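Local coordinates for 3-oxoacyl-[acyl-carrier-protein] synthase 3 (Micrococcus luteus NCTC 2665, PDB 4EWP) that probably catalyses the first condensation of fatty acid synthesis, joining a starter acyl group from acyl-CoA to malonyl-ACP, at residues G129-D134 against G343-R348; D134-S139 against R143-V148; E257-A262 against L330-G335. All coordinates share one frame; numbering follows the deposited sequence.

Contact 1: G129-D134 against G343-R348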
loop_
_atom_site.group_PDB
_atom_site.type_symbol
_atom_site.label_atom_id
_atom_site.label_comp_id
_atom_site.label_asym_id
_atom_site.label_seq_id
_atom_site.Cartn_x
_atom_site.Cartn_y
_atom_site.Cartn_z
ATOM N N GLY A 129 -6.527 6.576 -2.597
ATOM C CA GLY A 129 -5.429 7.528 -2.641
ATOM C C GLY A 129 -5.917 8.937 -2.344
ATOM O O GLY A 129 -5.289 9.683 -1.604
ATOM N N VAL A 130 -7.061 9.303 -2.913
ATOM C CA VAL A 130 -7.582 10.651 -2.730
ATOM C C VAL A 130 -8.033 10.847 -1.284
ATOM O O VAL A 130 -7.788 11.895 -0.703
ATOM C CB VAL A 130 -8.711 10.964 -3.744
ATOM C CG1 VAL A 130 -9.466 12.240 -3.363
ATOM C CG2 VAL A 130 -8.122 11.075 -5.166
ATOM N N ALA A 131 -8.659 9.825 -0.698
ATOM C CA ALA A 131 -9.081 9.894 0.701
ATOM C C ALA A 131 -7.855 10.158 1.569
ATOM O O ALA A 131 -7.873 11.014 2.464
ATOM C CB ALA A 131 -9.760 8.600 1.121
ATOM N N GLN A 132 -6.776 9.432 1.282
ATOM C CA GLN A 132 -5.549 9.565 2.058
ATOM C C GLN A 132 -4.929 10.950 1.869
ATOM O O GLN A 132 -4.630 11.645 2.833
ATOM C CB GLN A 132 -4.561 8.461 1.671
ATOM C CG GLN A 132 -4.954 7.079 2.162
ATOM C CD GLN A 132 -4.132 5.996 1.510
ATOM O OE1 GLN A 132 -2.904 6.043 1.534
ATOM N NE2 GLN A 132 -4.797 5.021 0.918
ATOM N N ALA A 133 -4.772 11.346 0.611
ATOM C CA ALA A 133 -4.238 12.658 0.266
ATOM C C ALA A 133 -5.033 13.772 0.958
ATOM O O ALA A 133 -4.456 14.680 1.566
ATOM C CB ALA A 133 -4.251 12.849 -1.263
ATOM N N ASP A 134 -6.356 13.692 0.864
ATOM C CA ASP A 134 -7.239 14.665 1.506
ATOM C C ASP A 134 -6.960 14.721 3.013
ATOM O O ASP A 134 -6.843 15.810 3.612
ATOM C CB ASP A 134 -8.702 14.290 1.217
ATOM C CG ASP A 134 -9.695 15.188 1.932
ATOM O OD1 ASP A 134 -9.625 16.420 1.766
ATOM O OD2 ASP A 134 -10.555 14.665 2.663
ATOM N N GLY A 343 -14.424 3.319 -2.940
ATOM C CA GLY A 343 -14.212 4.663 -2.433
ATOM C C GLY A 343 -14.878 5.694 -3.338
ATOM O O GLY A 343 -14.889 5.529 -4.569
ATOM N N ALA A 344 -15.441 6.743 -2.733
ATOM C CA ALA A 344 -16.108 7.795 -3.489
ATOM C C ALA A 344 -15.952 9.178 -2.863
ATOM O O ALA A 344 -15.902 9.312 -1.636
ATOM C CB ALA A 344 -17.604 7.469 -3.655
ATOM N N GLN A 345 -15.920 10.199 -3.721
ATOM C CA GLN A 345 -15.899 11.602 -3.305
ATOM C C GLN A 345 -16.593 12.466 -4.339
ATOM O O GLN A 345 -16.643 12.125 -5.522
ATOM C CB GLN A 345 -14.462 12.130 -3.188
ATOM C CG GLN A 345 -13.599 11.435 -2.195
ATOM C CD GLN A 345 -12.738 10.356 -2.821
ATOM O OE1 GLN A 345 -12.708 10.178 -4.042
ATOM N NE2 GLN A 345 -12.020 9.631 -1.977
ATOM N N VAL A 346 -17.095 13.609 -3.904
ATOM C CA VAL A 346 -17.419 14.663 -4.851
ATOM C C VAL A 346 -16.231 15.626 -4.885
ATOM O O VAL A 346 -15.690 16.021 -3.837
ATOM C CB VAL A 346 -18.719 15.381 -4.488
ATOM C CG1 VAL A 346 -18.925 16.591 -5.383
ATOM C CG2 VAL A 346 -19.910 14.399 -4.600
ATOM N N VAL A 347 -15.781 15.958 -6.085
ATOM C CA VAL A 347 -14.617 16.816 -6.214
ATOM C C VAL A 347 -14.889 17.974 -7.158
ATOM O O VAL A 347 -15.621 17.832 -8.124
ATOM C CB VAL A 347 -13.366 16.048 -6.695
ATOM C CG1 VAL A 347 -13.001 14.925 -5.709
ATOM C CG2 VAL A 347 -13.560 15.512 -8.109
ATOM N N ARG A 348 -14.307 19.128 -6.844
ATOM C CA ARG A 348 -14.296 20.270 -7.745
ATOM C C ARG A 348 -13.203 20.047 -8.790
ATOM O O ARG A 348 -12.023 19.969 -8.451
ATOM C CB ARG A 348 -14.011 21.531 -6.943
ATOM C CG ARG A 348 -14.186 22.818 -7.717
ATOM C CD ARG A 348 -14.853 23.868 -6.855
ATOM N NE ARG A 348 -16.254 24.017 -7.231
ATOM C CZ ARG A 348 -17.269 24.041 -6.371
ATOM N NH1 ARG A 348 -17.040 23.927 -5.065
ATOM N NH2 ARG A 348 -18.512 24.176 -6.820
#
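Val130 and Gln345 meet where helix 125-138 lies on strand 341-348, and the pair illustrates how a buried polar side chain can serve in helix-to-sheet packing. With CG1 placed opposite the backbone N (chi1 167°), the valine lowers this methyl onto the glutamine amide. CG1 is 3.8 Å from CD of Gln345 and almost as near to OE1 and NE2, so it sits over the group rather than beside either end. The glutamine reaches this position through a bend at chi2 (96°), which presents the face of the amide to the CG1 methyl of Val130. Its NE2 also passes 3.6 Å from the N of Ala131 and 4.0 Å from the CB of Ala131; these are packing distances. The polar atoms find their partners elsewhere: OE1 accepts from NE2 of Gln333 on the adjacent strand, while NE2 binds the backbone O of Cys127 and OG of Ser188. Held from both ends, the amide has its flip state and rotation largely fixed, and it joins the helix to the sheet. A central helix layer enclosed between two sheets is the hallmark of the thiolase fold, and the helix here follows the predicted nucleophile Cys123.

Contact 2: D134-S139 against R143-V148; sequences DALVRS and RHVLVV
A beta-alpha-beta unit of the N-terminal half of the thiolase fold brings Leu136 and Val137 against Val145: strand 116-120 leads into helix 125-138, and the chain then turns sharply into strand 144-152, parallel to the first with strand 86-90 between them. One methyl does most of the work. CG2 of Val145 lies 4.1 Å from CB of Leu136 and equally far from CG2 of Val137, and so rests between two successive side chains of the helix. CG1 of Val145 is trans to the main-chain nitrogen (chi1 180°), which leaves CG2 to face the last turn of the helix. Val137 and Val145 point past one another in opposing senses, their CG2 methyls touching where they pass. At the turn the backbones come closest, with CA of Val137 5.6 Å from CA of Arg143, whose side chain leads away to solvent. Neighbouring Ala133 and Ile88 extend the same apolar patch around Val145.

The polar groups of the helix end pair partly among themselves. Arg138 holds Asp134 side-on: NE reaches OD1 at 3.1 Å and NH2 reaches OD2 at 2.9 Å. Both oxygens lie close to the guanidinium plane, yet the donors come from above the carboxylate plane, 38° out of it at OD1. OD1 is also bonded to OG of Ser14, and NH1 of Arg138 to O of Ser139 in the second subunit. Ser139 OG bonds to O of Ala135, 2.8 Å away, one turn back along the helix. The chemistry thus divides cleanly: apolar burial and van der Waals contact between aliphatic groups seat the helix on the strand, whereas the buried charges of Arg138 and Asp134 probably largely offset each other, in a pairing that leaves NH1 of Arg138 to bond to the second subunit.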
loop_
_atom_site.group_PDB
_atom_site.type_symbol
_atom_site.label_atom_id
_atom_site.label_comp_id
_atom_site.label_asym_id
_atom_site.label_seq_id
_atom_site.Cartn_x
_atom_site.Cartn_y
_atom_site.Cartn_z
ATOM N N ASP A 134 -6.356 13.692 0.864
ATOM C CA ASP A 134 -7.239 14.665 1.506
ATOM C C ASP A 134 -6.960 14.721 3.013
ATOM O O ASP A 134 -6.843 15.810 3.612
ATOM C CB ASP A 134 -8.702 14.290 1.217
ATOM C CG ASP A 134 -9.695 15.188 1.932
ATOM O OD1 ASP A 134 -9.625 16.420 1.766
ATOM O OD2 ASP A 134 -10.555 14.665 2.663
ATOM N N ALA A 135 -6.853 13.544 3.630
ATOM C CA ALA A 135 -6.549 13.468 5.058
ATOM C C ALA A 135 -5.194 14.111 5.378
ATOM O O ALA A 135 -5.071 14.850 6.354
ATOM C CB ALA A 135 -6.573 12.020 5.545
ATOM N N LEU A 136 -4.186 13.803 4.563
ATOM C CA LEU A 136 -2.849 14.371 4.731
ATOM C C LEU A 136 -2.874 15.902 4.630
ATOM O O LEU A 136 -2.227 16.582 5.404
ATOM C CB LEU A 136 -1.872 13.777 3.696
ATOM C CG LEU A 136 -1.547 12.278 3.844
ATOM C CD1 LEU A 136 -0.758 11.747 2.625
ATOM C CD2 LEU A 136 -0.808 11.973 5.141
ATOM N N VAL A 137 -3.637 16.441 3.682
ATOM C CA VAL A 137 -3.718 17.888 3.506
ATOM C C VAL A 137 -4.478 18.540 4.662
ATOM O O VAL A 137 -4.024 19.525 5.230
ATOM C CB VAL A 137 -4.388 18.253 2.144
ATOM C CG1 VAL A 137 -4.684 19.734 2.067
ATOM C CG2 VAL A 137 -3.499 17.821 0.962
ATOM N N ARG A 138 -5.628 17.982 5.034
ATOM C CA ARG A 138 -6.450 18.625 6.058
ATOM C C ARG A 138 -5.932 18.450 7.489
ATOM O O ARG A 138 -6.395 19.148 8.401
ATOM C CB ARG A 138 -7.926 18.232 5.936
ATOM C CG ARG A 138 -8.632 18.946 4.778
ATOM C CD ARG A 138 -10.128 18.618 4.699
ATOM N NE ARG A 138 -10.327 17.181 4.636
ATOM C CZ ARG A 138 -10.790 16.449 5.646
ATOM N NH1 ARG A 138 -11.139 17.052 6.780
ATOM N NH2 ARG A 138 -10.914 15.122 5.518
ATOM N N SER A 139 -4.960 17.554 7.683
ATOM C CA SER A 139 -4.327 17.413 8.997
ATOM C C SER A 139 -3.025 18.207 9.071
ATOM O O SER A 139 -2.344 18.199 10.100
ATOM C CB SER A 139 -4.057 15.942 9.347
ATOM O OG SER A 139 -3.175 15.345 8.407
ATOM N N ARG A 143 1.224 19.714 2.276
ATOM C CA ARG A 143 0.594 20.806 1.540
ATOM C C ARG A 143 0.284 20.410 0.085
ATOM O O ARG A 143 -0.684 20.886 -0.501
ATOM C CB ARG A 143 1.471 22.056 1.596
ATOM C CG ARG A 143 1.597 22.662 2.996
ATOM C CD ARG A 143 2.191 24.067 2.946
ATOM N NE ARG A 143 1.631 24.843 1.835
ATOM C CZ ARG A 143 0.438 25.436 1.853
ATOM N NH1 ARG A 143 -0.339 25.351 2.929
ATOM N NH2 ARG A 143 0.022 26.112 0.789
ATOM N N HIS A 144 1.103 19.531 -0.481
ATOM C CA HIS A 144 0.900 19.028 -1.844
ATOM C C HIS A 144 1.149 17.502 -1.921
ATOM O O HIS A 144 2.249 17.030 -1.627
ATOM C CB HIS A 144 1.825 19.739 -2.835
ATOM C CG HIS A 144 1.649 21.226 -2.883
ATOM N ND1 HIS A 144 2.417 22.093 -2.133
ATOM C CD2 HIS A 144 0.807 22.004 -3.609
ATOM C CE1 HIS A 144 2.054 23.337 -2.389
ATOM N NE2 HIS A 144 1.081 23.309 -3.283
ATOM N N VAL A 145 0.134 16.743 -2.326
ATOM C CA VAL A 145 0.235 15.286 -2.360
ATOM C C VAL A 145 -0.017 14.822 -3.775
ATOM O O VAL A 145 -1.011 15.220 -4.412
ATOM C CB VAL A 145 -0.793 14.620 -1.393
ATOM C CG1 VAL A 145 -0.702 13.076 -1.421
ATOM C CG2 VAL A 145 -0.591 15.140 0.013
ATOM N N LEU A 146 0.897 14.005 -4.280
ATOM C CA LEU A 146 0.719 13.409 -5.596
ATOM C C LEU A 146 0.047 12.055 -5.436
ATOM O O LEU A 146 0.482 11.254 -4.618
ATOM C CB LEU A 146 2.075 13.233 -6.276
ATOM C CG LEU A 146 2.049 12.455 -7.585
ATOM C CD1 LEU A 146 1.380 13.259 -8.715
ATOM C CD2 LEU A 146 3.454 12.048 -7.959
ATOM N N VAL A 147 -1.025 11.807 -6.194
ATOM C CA VAL A 147 -1.684 10.493 -6.191
ATOM C C VAL A 147 -1.662 9.918 -7.605
ATOM O O VAL A 147 -2.087 10.573 -8.558
ATOM C CB VAL A 147 -3.151 10.577 -5.699
ATOM C CG1 VAL A 147 -3.788 9.194 -5.719
ATOM C CG2 VAL A 147 -3.211 11.177 -4.312
ATOM N N VAL A 148 -1.153 8.701 -7.745
ATOM C CA VAL A 148 -1.066 8.070 -9.044
ATOM C C VAL A 148 -1.778 6.732 -9.012
ATOM O O VAL A 148 -1.429 5.856 -8.222
ATOM C CB VAL A 148 0.403 7.841 -9.472
ATOM C CG1 VAL A 148 0.440 7.213 -10.848
ATOM C CG2 VAL A 148 1.135 9.157 -9.517
#

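Contact 3: E257-A262 against L330-G335; sequences EALDAA and LALQIG
The backbones of helix segment 257-262 and strand segment 330-335 approach to 7.6 Å between CA of Leu259 and CA of Leu332, a spacing that side chains alone must bridge. This is an outer alpha-beta layer of the thiolase fold, in which helix 240-262 lies on the face of the C-terminal sheet turned away from the central helices. Alternation along the strand sorts the residues: Leu332 is directed at this helix, while Gln333 serves the opposite face, where its OE1 bonds to OH of Tyr126.

Leu332 alone makes the strand's side of the contact, each methyl meeting one of two consecutive helix residues. A first torsion of 172° extends its CG away from the main-chain N, and the second torsion (63°) aims one methyl at each helix residue. CD1 meets the small CB of Ala258 at 4.1 Å. The short alanine lets the methyl come close to the helix. Leu259 sets off along the helix flank, with CG opposite its own carbonyl carbon, and only its tip turns to the strand; its side chain lies at about a right angle to that of Leu332.

All three residues are buried, and the contact is purely apolar, with no polar atom of the side chains to satisfy. Leu269 and Phe272 of the parallel neighbouring strand, with Ala255 of the same helix, continue the hydrophobic layer around Leu332. The side chain of Leu332 is about 11 Å from that of His275, a predicted active-site residue, so the contact lies near the site without touching it. The second branch of Leu332 completes the join methyl to methyl, its CD2 lying 4.1 Å from CD2 of Leu259.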
loop_
_atom_site.group_PDB
_atom_site.type_symbol
_atom_site.label_atom_id
_atom_site.label_comp_id
_atom_site.label_asym_id
_atom_site.label_seq_id
_atom_site.Cartn_x
_atom_site.Cartn_y
_atom_site.Cartn_z
ATOM N N GLU A 257 -24.816 8.052 -0.990
ATOM C CA GLU A 257 -24.267 8.419 0.295
ATOM C C GLU A 257 -23.189 9.514 0.140
ATOM O O GLU A 257 -23.165 10.481 0.899
ATOM C CB GLU A 257 -23.718 7.183 0.992
ATOM C CG GLU A 257 -23.597 7.320 2.496
ATOM C CD GLU A 257 -23.179 6.017 3.156
ATOM O OE1 GLU A 257 -23.630 4.942 2.680
ATOM O OE2 GLU A 257 -22.400 6.076 4.138
ATOM N N ALA A 258 -22.309 9.360 -0.850
ATOM C CA ALA A 258 -21.270 10.352 -1.112
ATOM C C ALA A 258 -21.900 11.709 -1.462
ATOM O O ALA A 258 -21.540 12.742 -0.901
ATOM C CB ALA A 258 -20.318 9.867 -2.227
ATOM N N LEU A 259 -22.863 11.710 -2.366
ATOM C CA LEU A 259 -23.599 12.938 -2.661
ATOM C C LEU A 259 -24.201 13.542 -1.388
ATOM O O LEU A 259 -24.081 14.747 -1.147
ATOM C CB LEU A 259 -24.713 12.674 -3.681
ATOM C CG LEU A 259 -24.319 12.246 -5.099
ATOM C CD1 LEU A 259 -25.562 11.887 -5.884
ATOM C CD2 LEU A 259 -23.529 13.330 -5.830
ATOM N N ASP A 260 -24.853 12.715 -0.574
ATOM C CA ASP A 260 -25.515 13.226 0.625
ATOM C C ASP A 260 -24.513 13.839 1.599
ATOM O O ASP A 260 -24.737 14.936 2.102
ATOM C CB ASP A 260 -26.353 12.148 1.315
ATOM C CG ASP A 260 -27.056 12.669 2.564
ATOM O OD1 ASP A 260 -28.142 13.276 2.427
ATOM O OD2 ASP A 260 -26.525 12.472 3.683
ATOM N N ALA A 261 -23.399 13.150 1.836
ATOM C CA ALA A 261 -22.369 13.662 2.741
ATOM C C ALA A 261 -21.721 14.928 2.186
ATOM O O ALA A 261 -21.235 15.769 2.942
ATOM C CB ALA A 261 -21.309 12.593 3.021
ATOM N N ALA A 262 -21.720 15.060 0.862
ATOM C CA ALA A 262 -21.149 16.236 0.212
ATOM C C ALA A 262 -22.082 17.439 0.339
ATOM O O ALA A 262 -21.646 18.594 0.271
ATOM C CB ALA A 262 -20.836 15.939 -1.262
ATOM N N LEU A 330 -18.469 20.359 -10.355
ATOM C CA LEU A 330 -18.437 19.230 -9.425
ATOM C C LEU A 330 -18.519 17.888 -10.148
ATOM O O LEU A 330 -19.351 17.702 -11.037
ATOM C CB LEU A 330 -19.581 19.325 -8.418
ATOM C CG LEU A 330 -19.580 20.560 -7.520
ATOM C CD1 LEU A 330 -20.822 20.557 -6.645
ATOM C CD2 LEU A 330 -18.315 20.594 -6.680
ATOM N N ALA A 331 -17.660 16.956 -9.743
ATOM C CA ALA A 331 -17.654 15.608 -10.295
ATOM C C ALA A 331 -17.759 14.574 -9.178
ATOM O O ALA A 331 -17.054 14.652 -8.169
ATOM C CB ALA A 331 -16.382 15.371 -11.105
ATOM N N LEU A 332 -18.655 13.610 -9.359
ATOM C CA LEU A 332 -18.726 12.458 -8.470
ATOM C C LEU A 332 -17.785 11.397 -9.025
ATOM O O LEU A 332 -17.915 10.986 -10.184
ATOM C CB LEU A 332 -20.159 11.907 -8.407
ATOM C CG LEU A 332 -20.432 10.588 -7.676
ATOM C CD1 LEU A 332 -20.102 10.720 -6.197
ATOM C CD2 LEU A 332 -21.872 10.199 -7.853
ATOM N N GLN A 333 -16.827 10.965 -8.217
ATOM C CA GLN A 333 -15.936 9.882 -8.626
ATOM C C GLN A 333 -16.104 8.749 -7.655
ATOM O O GLN A 333 -16.217 8.966 -6.445
ATOM C CB GLN A 333 -14.480 10.333 -8.673
ATOM C CG GLN A 333 -14.049 11.030 -7.418
ATOM C CD GLN A 333 -12.629 11.532 -7.531
ATOM O OE1 GLN A 333 -12.206 12.003 -8.598
ATOM N NE2 GLN A 333 -11.869 11.418 -6.435
ATOM N N ILE A 334 -16.147 7.536 -8.185
ATOM C CA ILE A 334 -16.398 6.381 -7.347
ATOM C C ILE A 334 -15.732 5.173 -7.978
ATOM O O ILE A 334 -16.013 4.835 -9.133
ATOM C CB ILE A 334 -17.908 6.146 -7.167
ATOM C CG1 ILE A 334 -18.155 4.887 -6.335
ATOM C CG2 ILE A 334 -18.609 6.018 -8.528
ATOM C CD1 ILE A 334 -19.597 4.772 -5.862
ATOM N N GLY A 335 -14.810 4.563 -7.233
ATOM C CA GLY A 335 -14.094 3.385 -7.691
ATOM C C GLY A 335 -14.415 2.174 -6.834
ATOM O O GLY A 335 -14.798 2.321 -5.674
#

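In the fold
From the N terminus the chain enters helix 125-138, whose middle takes part in contact 1 and whose end takes part in contact 2. Contact 2 closes first, over the short turn into strand 144-152. Much later, helix 240-262 opens contact 3, which strand 330-337 closes. Contact 1 closes last, at strand 341-348, and its long loop holds the other two, which follow in series without touching. Contact 1 therefore bridges the two halves of the fold, whereas contacts 2 and 3 each fasten a helix to one sheet. Ala133 joins contact 1 to contact 2 through Val145, and adjacent strands join it to contact 3. All three reach the second subunit.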